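Local coordinates for protein methylxanthine N3-demethylase NdmB (Pseudomonas putida, PDB 6ICL) that removes the N3-methyl group of theobromine and related methylxanthines as formaldehyde, as a Rieske non-heme iron oxygenase using NADH-derived electrons and O2, at residues K100-C105 with G109-E114; A78-A83 with Q88-R93; A117-L120 with D126-I129. All coordinates share one frame; numbering follows the deposited sequence.

Interaction 1 of 3, residues K100-C105 with G109-E114. With FES (Fe2/s2 (inorganic) cluster), chain B.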
ATOM      1  N   LYS A 100      10.230  36.586  26.804  1.00 48.30           N
ATOM      2  CA  LYS A 100      11.149  35.453  26.883  1.00 49.56           C
ATOM      3  C   LYS A 100      10.480  34.201  26.317  1.00 51.53           C
ATOM      4  O   LYS A 100       9.315  33.916  26.622  1.00 45.89           O
ATOM      5  CB  LYS A 100      11.605  35.173  28.321  1.00 54.20           C
ATOM      6  CG  LYS A 100      12.480  36.243  28.948  1.00 63.11           C
ATOM      7  CD  LYS A 100      13.877  36.286  28.337  1.00 68.58           C
ATOM      8  CE  LYS A 100      14.635  37.530  28.796  1.00 83.45           C
ATOM      9  NZ  LYS A 100      15.667  37.927  27.804  1.00 89.27           N
ATOM     10  N   ASP A 101      11.224  33.452  25.502  1.00 49.67           N
ATOM     11  CA  ASP A 101      10.717  32.214  24.920  1.00 44.63           C
ATOM     12  C   ASP A 101      10.911  31.026  25.855  1.00 39.89           C
ATOM     13  O   ASP A 101      11.890  30.942  26.600  1.00 44.75           O
ATOM     14  CB  ASP A 101      11.407  31.928  23.592  1.00 40.88           C
ATOM     15  CG  ASP A 101      11.122  32.984  22.563  1.00 42.73           C
ATOM     16  OD1 ASP A 101      10.084  33.657  22.704  1.00 45.69           O
ATOM     17  OD2 ASP A 101      11.928  33.136  21.615  1.00 45.02           O
ATOM     18  N   TYR A 102       9.975  30.086  25.777  1.00 39.99           N
ATOM     19  CA  TYR A 102      10.020  28.872  26.570  1.00 41.55           C
ATOM     20  C   TYR A 102       9.593  27.695  25.704  1.00 38.68           C
ATOM     21  O   TYR A 102       8.863  27.841  24.718  1.00 34.51           O
ATOM     22  CB  TYR A 102       9.121  28.969  27.815  1.00 40.13           C
ATOM     23  CG  TYR A 102       9.527  30.110  28.726  1.00 49.80           C
ATOM     24  CD1 TYR A 102      10.511  29.935  29.696  1.00 50.55           C
ATOM     25  CD2 TYR A 102       8.954  31.377  28.587  1.00 50.48           C
ATOM     26  CE1 TYR A 102      10.909  30.991  30.513  1.00 52.51           C
ATOM     27  CE2 TYR A 102       9.347  32.446  29.402  1.00 49.12           C
ATOM     28  CZ  TYR A 102      10.318  32.240  30.361  1.00 50.37           C
ATOM     29  OH  TYR A 102      10.713  33.285  31.162  1.00 59.30           O
ATOM     30  N   LEU A 103      10.048  26.527  26.104  1.00 38.08           N
ATOM     31  CA  LEU A 103       9.612  25.270  25.513  1.00 41.35           C
ATOM     32  C   LEU A 103       8.513  24.704  26.401  1.00 37.85           C
ATOM     33  O   LEU A 103       8.758  24.338  27.558  1.00 40.27           O
ATOM     34  CB  LEU A 103      10.788  24.316  25.371  1.00 36.78           C
ATOM     35  CG  LEU A 103      10.473  22.881  24.942  1.00 39.53           C
ATOM     36  CD1 LEU A 103       9.908  22.863  23.542  1.00 33.13           C
ATOM     37  CD2 LEU A 103      11.783  22.128  25.004  1.00 39.39           C
ATOM     38  N   GLU A 104       7.304  24.653  25.873  1.00 33.12           N
ATOM     39  CA  GLU A 104       6.142  24.256  26.650  1.00 40.55           C
ATOM     40  C   GLU A 104       5.846  22.780  26.426  1.00 36.07           C
ATOM     41  O   GLU A 104       5.766  22.336  25.283  1.00 34.56           O
ATOM     42  CB  GLU A 104       4.926  25.096  26.257  1.00 36.03           C
ATOM     43  CG  GLU A 104       3.690  24.759  27.045  1.00 36.41           C
ATOM     44  CD  GLU A 104       2.472  25.524  26.551  1.00 42.84           C
ATOM     45  OE1 GLU A 104       2.057  25.311  25.393  1.00 39.33           O
ATOM     46  OE2 GLU A 104       1.951  26.361  27.310  1.00 47.01           O
ATOM     47  N   CYS A 105       5.667  22.035  27.509  1.00 35.27           N
ATOM     48  CA  CYS A 105       5.322  20.623  27.367  1.00 36.28           C
ATOM     49  C   CYS A 105       3.913  20.480  26.781  1.00 36.54           C
ATOM     50  O   CYS A 105       3.028  21.280  27.093  1.00 34.91           O
ATOM     51  CB  CYS A 105       5.405  19.917  28.714  1.00 35.14           C
ATOM     52  SG  CYS A 105       4.920  18.140  28.647  1.00 33.19           S
ATOM     53  N   GLY A 109       1.815  21.488  30.335  1.00 37.90           N
ATOM     54  CA  GLY A 109       2.204  22.857  30.075  1.00 41.68           C
ATOM     55  C   GLY A 109       3.411  23.393  30.824  1.00 35.72           C
ATOM     56  O   GLY A 109       3.625  24.603  30.799  1.00 33.43           O
ATOM     57  N   TRP A 110       4.223  22.550  31.458  1.00 38.71           N
ATOM     58  CA  TRP A 110       5.419  23.066  32.111  1.00 38.94           C
ATOM     59  C   TRP A 110       6.286  23.745  31.066  1.00 40.71           C
ATOM     60  O   TRP A 110       6.350  23.316  29.909  1.00 34.85           O
ATOM     61  CB  TRP A 110       6.193  21.952  32.820  1.00 36.31           C
ATOM     62  CG  TRP A 110       5.496  21.364  34.030  1.00 37.85           C
ATOM     63  CD1 TRP A 110       4.170  21.437  34.335  1.00 37.69           C
ATOM     64  CD2 TRP A 110       6.111  20.615  35.099  1.00 38.58           C
ATOM     65  NE1 TRP A 110       3.916  20.772  35.528  1.00 38.39           N
ATOM     66  CE2 TRP A 110       5.091  20.265  36.012  1.00 39.39           C
ATOM     67  CE3 TRP A 110       7.425  20.214  35.371  1.00 42.05           C
ATOM     68  CZ2 TRP A 110       5.344  19.529  37.181  1.00 40.25           C
ATOM     69  CZ3 TRP A 110       7.675  19.478  36.532  1.00 40.48           C
ATOM     70  CH2 TRP A 110       6.636  19.141  37.414  1.00 39.67           C
ATOM     71  N   ARG A 111       6.899  24.856  31.456  1.00 39.10           N
ATOM     72  CA  ARG A 111       7.708  25.643  30.545  1.00 40.82           C
ATOM     73  C   ARG A 111       9.169  25.509  30.934  1.00 41.51           C
ATOM     74  O   ARG A 111       9.511  25.628  32.116  1.00 42.11           O
ATOM     75  CB  ARG A 111       7.279  27.106  30.564  1.00 42.61           C
ATOM     76  CG  ARG A 111       5.808  27.304  30.292  1.00 49.39           C
ATOM     77  CD  ARG A 111       5.536  28.643  29.623  1.00 54.00           C
ATOM     78  NE  ARG A 111       4.254  29.204  30.022  1.00 60.80           N
ATOM     79  CZ  ARG A 111       3.503  29.983  29.247  1.00 69.27           C
ATOM     80  NH1 ARG A 111       3.896  30.282  28.006  1.00 61.00           N
ATOM     81  NH2 ARG A 111       2.349  30.450  29.712  1.00 84.85           N
ATOM     82  N   TYR A 112      10.025  25.280  29.938  1.00 38.16           N
ATOM     83  CA  TYR A 112      11.455  25.152  30.155  1.00 40.42           C
ATOM     84  C   TYR A 112      12.188  26.290  29.453  1.00 41.39           C
ATOM     85  O   TYR A 112      11.801  26.712  28.353  1.00 39.96           O
ATOM     86  CB  TYR A 112      11.961  23.787  29.672  1.00 37.02           C
ATOM     87  CG  TYR A 112      11.420  22.641  30.489  1.00 42.43           C
ATOM     88  CD1 TYR A 112      12.102  22.172  31.609  1.00 43.66           C
ATOM     89  CD2 TYR A 112      10.204  22.040  30.157  1.00 37.63           C
ATOM     90  CE1 TYR A 112      11.584  21.122  32.378  1.00 43.17           C
ATOM     91  CE2 TYR A 112       9.689  21.000  30.907  1.00 37.44           C
ATOM     92  CZ  TYR A 112      10.383  20.538  32.001  1.00 41.22           C
ATOM     93  OH  TYR A 112       9.849  19.502  32.730  1.00 45.52           O
ATOM     94  N   ASP A 113      13.243  26.796  30.100  1.00 46.40           N
ATOM     95  CA  ASP A 113      14.080  27.825  29.496  1.00 47.10           C
ATOM     96  C   ASP A 113      15.267  27.168  28.813  1.00 45.82           C
ATOM     97  O   ASP A 113      15.430  25.948  28.867  1.00 44.01           O
ATOM     98  CB  ASP A 113      14.557  28.843  30.535  1.00 46.31           C
ATOM     99  CG  ASP A 113      15.419  28.221  31.635  1.00 45.11           C
ATOM    100  OD1 ASP A 113      16.039  27.142  31.466  1.00 46.75           O
ATOM    101  OD2 ASP A 113      15.475  28.823  32.713  1.00 52.67           O
ATOM    102  N   GLU A 114      16.145  27.999  28.230  1.00 43.19           N
ATOM    103  CA  GLU A 114      17.292  27.524  27.458  1.00 44.64           C
ATOM    104  C   GLU A 114      18.253  26.670  28.270  1.00 43.02           C
ATOM    105  O   GLU A 114      19.060  25.934  27.680  1.00 45.67           O
ATOM    106  CB  GLU A 114      18.050  28.713  26.861  1.00 51.08           C
ATOM    107  CG  GLU A 114      18.131  29.918  27.779  1.00 63.23           C
ATOM    108  CD  GLU A 114      17.042  30.929  27.475  1.00 78.34           C
ATOM    109  OE1 GLU A 114      17.056  31.472  26.345  1.00 84.41           O
ATOM    110  OE2 GLU A 114      16.173  31.162  28.350  1.00 99.26           O
TER
HETATM  111 FE1  FES B 400       3.098  17.036  32.680  1.00 47.71          FE
HETATM  112 FE2  FES B 400       5.089  17.660  30.881  1.00 33.81          FE
HETATM  113  S1  FES B 400       4.304  15.655  31.357  1.00 36.14           S
HETATM  114  S2  FES B 400       3.818  18.999  32.075  1.00 36.63           S
HETATM  115  O   HOH W   1      13.811  31.987  28.295  1.00 56.23           O
HETATM  116  O   HOH W   2       2.437  26.658  29.908  1.00 39.85           O
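Leu103 and Tyr112 form an antiparallel hydrogen-bonded pair, Leu103 N giving a nearly straight bond (170°) to Tyr112 O at 2.9 Å and Tyr112 N returning one to Leu103 O, while Cys105 N reaches Trp110 O where the strands run out. Glu104 and Arg111 are the adjoining non-hydrogen-bonded pair and share a sheet face. As modelled, one face of the Arg111 guanidinium, uncertain in position, looks toward Glu104 OE2, beyond salt-bridge range. A water bridges that oxygen to Gly109 O, and Glu104 OE1 has its salt bridge with Arg93 of the adjacent strand. Tyr102 meets Arg111 through its CB, 3.8 Å from Arg111 CB, the two side chains crossing at about a right angle; the edge of its ring lies near Tyr112 O. With SG anti to the backbone N (chi1 178°), Cys105 extends to the cluster, where SG binds iron FE2 at 2.3 Å. The indole of Trp110 lays one face against cluster sulfide S2, which is 3.3 Å from Trp110 CD1. Gly109, at positive phi (81°), carries the chain round the turn. Such a hairpin, bearing a cysteine and a histidine (Cys105, His108), is one of a Rieske domain's two cluster-binding loops.

Interaction 2 of 3, residues A78-A83 with Q88-R93. With FES (Fe2/s2 (inorganic) cluster), chain B.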
ATOM      1  N   ALA A  78      17.834  19.701  24.333  1.00 33.58           N
ATOM      2  CA  ALA A  78      17.575  19.199  25.669  1.00 33.47           C
ATOM      3  C   ALA A  78      17.060  17.776  25.563  1.00 33.68           C
ATOM      4  O   ALA A  78      16.738  17.297  24.474  1.00 33.76           O
ATOM      5  CB  ALA A  78      16.569  20.081  26.416  1.00 38.57           C
ATOM      6  N   ALA A  79      16.957  17.111  26.714  1.00 33.24           N
ATOM      7  CA  ALA A  79      16.385  15.775  26.758  1.00 39.95           C
ATOM      8  C   ALA A  79      14.903  15.843  26.405  1.00 38.74           C
ATOM      9  O   ALA A  79      14.161  16.672  26.951  1.00 33.69           O
ATOM     10  CB  ALA A  79      16.571  15.159  28.142  1.00 36.38           C
ATOM     11  N   ASP A  80      14.473  14.970  25.493  1.00 36.95           N
ATOM     12  CA  ASP A  80      13.100  14.992  24.981  1.00 35.63           C
ATOM     13  C   ASP A  80      12.154  14.259  25.934  1.00 40.84           C
ATOM     14  O   ASP A  80      11.491  13.268  25.593  1.00 35.57           O
ATOM     15  CB  ASP A  80      13.044  14.383  23.587  1.00 33.45           C
ATOM     16  CG  ASP A  80      11.729  14.699  22.869  1.00 37.75           C
ATOM     17  OD1 ASP A  80      10.968  15.586  23.353  1.00 33.41           O
ATOM     18  OD2 ASP A  80      11.471  14.055  21.817  1.00 34.68           O
ATOM     19  N   ARG A  81      12.094  14.767  27.160  1.00 35.23           N
ATOM     20  CA  ARG A  81      11.396  14.033  28.201  1.00 35.80           C
ATOM     21  C   ARG A  81      11.075  15.005  29.326  1.00 40.86           C
ATOM     22  O   ARG A  81      11.980  15.438  30.046  1.00 38.97           O
ATOM     23  CB  ARG A  81      12.238  12.871  28.692  1.00 36.95           C
ATOM     24  CG  ARG A  81      11.531  12.011  29.730  1.00 36.70           C
ATOM     25  CD  ARG A  81      12.343  10.770  30.078  1.00 35.43           C
ATOM     26  NE  ARG A  81      11.663   9.962  31.091  1.00 38.43           N
ATOM     27  CZ  ARG A  81      11.950  10.010  32.384  1.00 46.24           C
ATOM     28  NH1 ARG A  81      12.916  10.815  32.814  1.00 50.67           N
ATOM     29  NH2 ARG A  81      11.276   9.262  33.246  1.00 51.04           N
ATOM     30  N   CYS A  82       9.795  15.357  29.459  1.00 39.07           N
ATOM     31  CA  CYS A  82       9.394  16.278  30.510  1.00 38.74           C
ATOM     32  C   CYS A  82       9.624  15.641  31.872  1.00 37.14           C
ATOM     33  O   CYS A  82       9.409  14.444  32.059  1.00 35.63           O
ATOM     34  CB  CYS A  82       7.929  16.659  30.343  1.00 35.61           C
ATOM     35  SG  CYS A  82       7.357  17.850  31.569  1.00 38.83           S
ATOM     36  N   ALA A  83      10.080  16.452  32.833  1.00 39.00           N
ATOM     37  CA  ALA A  83      10.355  15.930  34.171  1.00 36.20           C
ATOM     38  C   ALA A  83       9.085  15.598  34.937  1.00 39.14           C
ATOM     39  O   ALA A  83       9.135  14.808  35.888  1.00 38.83           O
ATOM     40  CB  ALA A  83      11.188  16.939  34.980  1.00 39.67           C
ATOM     41  N   GLN A  88       6.908  13.795  25.570  1.00 32.20           N
ATOM     42  CA  GLN A  88       7.933  14.314  24.675  1.00 33.18           C
ATOM     43  C   GLN A  88       7.751  15.810  24.466  1.00 37.10           C
ATOM     44  O   GLN A  88       6.726  16.253  23.929  1.00 33.07           O
ATOM     45  CB  GLN A  88       7.902  13.603  23.332  1.00 31.60           C
ATOM     46  CG  GLN A  88       8.706  12.314  23.346  1.00 33.52           C
ATOM     47  CD  GLN A  88       8.707  11.661  21.977  1.00 38.01           C
ATOM     48  OE1 GLN A  88       7.741  11.006  21.608  1.00 36.74           O
ATOM     49  NE2 GLN A  88       9.777  11.856  21.213  1.00 32.95           N
ATOM     50  N   LEU A  89       8.770  16.589  24.850  1.00 32.51           N
ATOM     51  CA  LEU A  89       8.723  18.024  24.626  1.00 29.04           C
ATOM     52  C   LEU A  89       8.733  18.357  23.141  1.00 32.77           C
ATOM     53  O   LEU A  89       8.218  19.415  22.742  1.00 31.13           O
ATOM     54  CB  LEU A  89       9.898  18.704  25.366  1.00 34.36           C
ATOM     55  CG  LEU A  89       9.898  18.438  26.887  1.00 33.47           C
ATOM     56  CD1 LEU A  89      11.174  18.934  27.549  1.00 34.26           C
ATOM     57  CD2 LEU A  89       8.693  19.101  27.548  1.00 32.06           C
ATOM     58  N   SER A  90       9.260  17.451  22.301  1.00 29.25           N
ATOM     59  CA  SER A  90       9.420  17.751  20.876  1.00 33.83           C
ATOM     60  C   SER A  90       8.092  17.851  20.138  1.00 28.81           C
ATOM     61  O   SER A  90       8.070  18.345  19.000  1.00 30.17           O
ATOM     62  CB  SER A  90      10.313  16.694  20.203  1.00 31.65           C
ATOM     63  OG  SER A  90       9.743  15.385  20.319  1.00 29.39           O
ATOM     64  N   ILE A  91       7.000  17.383  20.741  1.00 30.39           N
ATOM     65  CA  ILE A  91       5.663  17.610  20.195  1.00 33.03           C
ATOM     66  C   ILE A  91       4.913  18.697  20.980  1.00 35.54           C
ATOM     67  O   ILE A  91       3.696  18.804  20.875  1.00 33.30           O
ATOM     68  CB  ILE A  91       4.836  16.308  20.111  1.00 34.84           C
ATOM     69  CG1 ILE A  91       4.454  15.769  21.491  1.00 30.73           C
ATOM     70  CG2 ILE A  91       5.586  15.235  19.298  1.00 26.90           C
ATOM     71  CD1 ILE A  91       3.576  14.469  21.428  1.00 31.40           C
ATOM     72  N   GLY A  92       5.625  19.513  21.759  1.00 33.80           N
ATOM     73  CA  GLY A  92       4.981  20.663  22.366  1.00 33.82           C
ATOM     74  C   GLY A  92       5.131  21.903  21.514  1.00 35.72           C
ATOM     75  O   GLY A  92       5.045  21.848  20.285  1.00 30.60           O
ATOM     76  N   ARG A  93       5.387  23.044  22.138  1.00 32.34           N
ATOM     77  CA  ARG A  93       5.414  24.272  21.364  1.00 37.99           C
ATOM     78  C   ARG A  93       6.360  25.264  22.019  1.00 38.70           C
ATOM     79  O   ARG A  93       6.542  25.259  23.241  1.00 36.97           O
ATOM     80  CB  ARG A  93       4.014  24.891  21.229  1.00 39.40           C
ATOM     81  CG  ARG A  93       3.509  25.599  22.486  1.00 41.57           C
ATOM     82  CD  ARG A  93       2.129  26.230  22.228  1.00 51.15           C
ATOM     83  NE  ARG A  93       1.638  27.009  23.370  1.00 56.97           N
ATOM     84  CZ  ARG A  93       1.585  28.340  23.408  1.00 58.43           C
ATOM     85  NH1 ARG A  93       1.992  29.059  22.358  1.00 56.44           N
ATOM     86  NH2 ARG A  93       1.120  28.952  24.496  1.00 65.68           N
TER
HETATM   87 FE1  FES B 400       3.098  17.036  32.680  1.00 47.71          FE
HETATM   88 FE2  FES B 400       5.089  17.660  30.881  1.00 33.81          FE
HETATM   89  S1  FES B 400       4.304  15.655  31.357  1.00 36.14           S
HETATM   90  S2  FES B 400       3.818  18.999  32.075  1.00 36.63           S
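Asp80 reaches across to Gln88, Leu89 and Ser90 and illustrates how a single carboxylate can order a cluster-binding loop. From CB, with CG anti to the backbone N (chi1 -165°), the side chain brings Asp80 CG to 3.3 Å from Ser90 OG. OD1 accepts the backbone N-H of Ser90 at 2.7 Å, on its syn side and somewhat out of the carboxylate plane. OD2 takes two donors: Ser90 OG, again syn, at 2.6 Å, and Gln88 NE2, which comes from above the carboxylate plane at 2.8 Å. Gln88 CG also lies alongside Asp80 OD2, and the chain, extended beyond CG, sets the amide with its plane turned 54° from the carboxylate. Three bonds thus hold the carboxylate against rotation, and the paired grip on Ser90 fixes both the main chain and the hydroxyl of that residue. Beside these polar contacts Leu89 supplies the apolar part: its CD1 lies 3.8 Å from Ala79 O, and its CD2 rests on Cys82 CB, also 3.8 Å away. Cys82 SG, anti to its own N, binds cluster iron FE2 at 2.4 Å; Cys105 is the other cysteine on that iron. The backbone of Asp80, the centre of an inverse gamma turn, offers its O to Trp322 of the second subunit. The contact therefore sits where strand 74-79 ends and the loop before strand 93-97 folds back, with strand 64-71 touching Asp80 and Ser90, and Tyr112 of strand 111-112 packing against Cys82 and Leu89.

Interaction 3 of 3, residues A117-L120 with D126-I129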
ATOM      1  N   ALA A 117      15.763  24.542  32.872  1.00 44.91           N
ATOM      2  CA  ALA A 117      15.075  24.758  34.137  1.00 43.09           C
ATOM      3  C   ALA A 117      13.605  25.043  33.875  1.00 42.80           C
ATOM      4  O   ALA A 117      13.266  25.829  32.988  1.00 44.81           O
ATOM      5  CB  ALA A 117      15.700  25.927  34.906  1.00 45.44           C
ATOM      6  N   CYS A 118      12.732  24.397  34.627  1.00 43.22           N
ATOM      7  CA  CYS A 118      11.314  24.672  34.493  1.00 43.95           C
ATOM      8  C   CYS A 118      11.026  26.011  35.165  1.00 50.23           C
ATOM      9  O   CYS A 118      11.306  26.175  36.353  1.00 49.09           O
ATOM     10  CB  CYS A 118      10.487  23.551  35.116  1.00 42.56           C
ATOM     11  SG  CYS A 118       8.767  23.967  35.109  1.00 47.63           S
ATOM     12  N   GLN A 119      10.489  26.969  34.403  1.00 50.55           N
ATOM     13  CA  GLN A 119      10.217  28.312  34.900  1.00 51.85           C
ATOM     14  C   GLN A 119       8.735  28.577  35.164  1.00 55.99           C
ATOM     15  O   GLN A 119       8.399  29.614  35.752  1.00 52.17           O
ATOM     16  CB  GLN A 119      10.771  29.354  33.918  1.00 50.26           C
ATOM     17  CG  GLN A 119      12.315  29.386  33.845  1.00 51.78           C
ATOM     18  CD  GLN A 119      12.977  29.669  35.196  1.00 58.00           C
ATOM     19  OE1 GLN A 119      12.373  30.247  36.089  1.00 55.90           O
ATOM     20  NE2 GLN A 119      14.222  29.241  35.345  1.00 58.20           N
ATOM     21  N   LEU A 120       7.843  27.657  34.790  1.00 49.65           N
ATOM     22  CA  LEU A 120       6.431  27.807  35.121  1.00 48.75           C
ATOM     23  C   LEU A 120       5.766  26.443  35.163  1.00 54.15           C
ATOM     24  O   LEU A 120       5.889  25.658  34.216  1.00 46.94           O
ATOM     25  CB  LEU A 120       5.691  28.701  34.116  1.00 50.72           C
ATOM     26  CG  LEU A 120       4.192  28.770  34.456  1.00 54.25           C
ATOM     27  CD1 LEU A 120       3.981  29.488  35.792  1.00 53.81           C
ATOM     28  CD2 LEU A 120       3.373  29.405  33.336  1.00 56.13           C
ATOM     29  N   ASP A 126       2.614  30.065  41.515  1.00 78.39           N
ATOM     30  CA  ASP A 126       2.999  31.196  42.385  1.00 85.32           C
ATOM     31  C   ASP A 126       4.110  31.137  43.482  1.00 87.06           C
ATOM     32  O   ASP A 126       3.995  31.891  44.454  1.00 92.58           O
ATOM     33  CB  ASP A 126       1.731  31.695  43.096  1.00 85.39           C
ATOM     34  CG  ASP A 126       1.044  32.815  42.345  1.00 82.94           C
ATOM     35  OD1 ASP A 126       1.621  33.920  42.263  1.00 86.12           O
ATOM     36  OD2 ASP A 126      -0.073  32.591  41.836  1.00 86.53           O
ATOM     37  N   LYS A 127       5.152  30.300  43.399  1.00 85.28           N
ATOM     38  CA  LYS A 127       5.206  29.082  42.603  1.00 82.84           C
ATOM     39  C   LYS A 127       5.326  27.954  43.676  1.00 79.88           C
ATOM     40  O   LYS A 127       4.271  27.440  44.048  1.00 81.11           O
ATOM     41  CB  LYS A 127       6.308  29.136  41.513  1.00 76.18           C
ATOM     42  CG  LYS A 127       6.054  30.175  40.396  1.00 77.01           C
ATOM     43  CD  LYS A 127       7.099  30.132  39.272  1.00 69.93           C
ATOM     44  CE  LYS A 127       8.531  30.346  39.797  1.00 76.22           C
ATOM     45  NZ  LYS A 127       9.544  30.607  38.704  1.00 76.16           N
ATOM     46  N   SER A 128       6.484  27.560  44.242  1.00 76.54           N
ATOM     47  CA  SER A 128       7.872  27.863  43.880  1.00 77.80           C
ATOM     48  C   SER A 128       8.461  26.569  43.330  1.00 76.73           C
ATOM     49  O   SER A 128       8.304  25.508  43.939  1.00 78.23           O
ATOM     50  CB  SER A 128       8.681  28.362  45.077  1.00 81.78           C
ATOM     51  OG  SER A 128       9.717  27.451  45.426  1.00 77.50           O
ATOM     52  N   ILE A 129       9.136  26.647  42.190  1.00 73.71           N
ATOM     53  CA  ILE A 129       9.436  25.448  41.415  1.00 67.33           C
ATOM     54  C   ILE A 129      10.605  24.695  42.038  1.00 69.00           C
ATOM     55  O   ILE A 129      11.692  25.254  42.239  1.00 71.20           O
ATOM     56  CB  ILE A 129       9.709  25.816  39.949  1.00 63.09           C
ATOM     57  CG1 ILE A 129       8.474  26.507  39.377  1.00 58.40           C
ATOM     58  CG2 ILE A 129      10.067  24.577  39.131  1.00 59.35           C
ATOM     59  CD1 ILE A 129       8.678  27.097  38.045  1.00 58.84           C
TER
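Ile129 and Lys127 both point toward the 117-120 segment, yet they meet it in different ways, one with methyl groups and the other with an ammonium group: a worked example of a loop held by two side chains of unlike chemistry. Ile129 comes end-on to the main chain. Its CG1 is anti to the carbonyl carbon (chi1 -59°) and the chain continues extended, bringing the terminal CD1 to the peptide group joining Gln119 and Leu120, 3.2 Å from Gln119 C and 3.4 Å from Leu120 N. The other branch, CG2, lies beside Cys118, 3.4 Å from Cys118 O and 4.2 Å from Cys118 CB; both methyls lie against the same side of that carbonyl oxygen, CD1 going on to the Gln119-Leu120 peptide. Lys127 crosses Gln119 obliquely. A bend at chi3 (-57°) carries NZ to the carbonyl oxygen of Gln119, where it makes a weak hydrogen bond of 3.3 Å, while the Gln119 side-chain OE1 stands 3.9 Å from the same nitrogen. The amide NE2 of Gln119 is engaged by Asp113, which holds that side chain on the hairpin. With an alanine in place of Ile129, CD1 and CG2 would be gone, and the loop, left chiefly with the weak lysine bond, would probably be freer to move. Both peptide bonds flanking Lys127 are modelled as cis, and this loop lies at the protein surface. Strand 118-120 is an outermost strand of the small four-stranded antiparallel sheet within this chain; on its inner side it bonds to Arg111 of strand 111-112, with Cys118 also packing on Trp110 and Tyr112, while residues 126-129 belong to the connection that leads on to strand 137-143.

How the interactions relate
From the N terminus the three contacts follow in series, each closing a short loop, and none nests in or crosses another. Interaction 2 closes first, folding the loop after strand 74-79 of the six-stranded sheet back on itself. Interaction 1 then closes the 100-114 hairpin in the four-stranded sheet, and interaction 3 closes the surface loop beyond its edge strand 118-120. Interactions 1 and 2 touch, through Glu104 with Arg93 and Tyr112 OH near Ala83 N, and together supply both cysteines for one iron. Interaction 1 also joins interaction 3 through Arg111 O with Gln119 N, whereas interactions 2 and 3 stay about 7 Å apart at their nearest atoms.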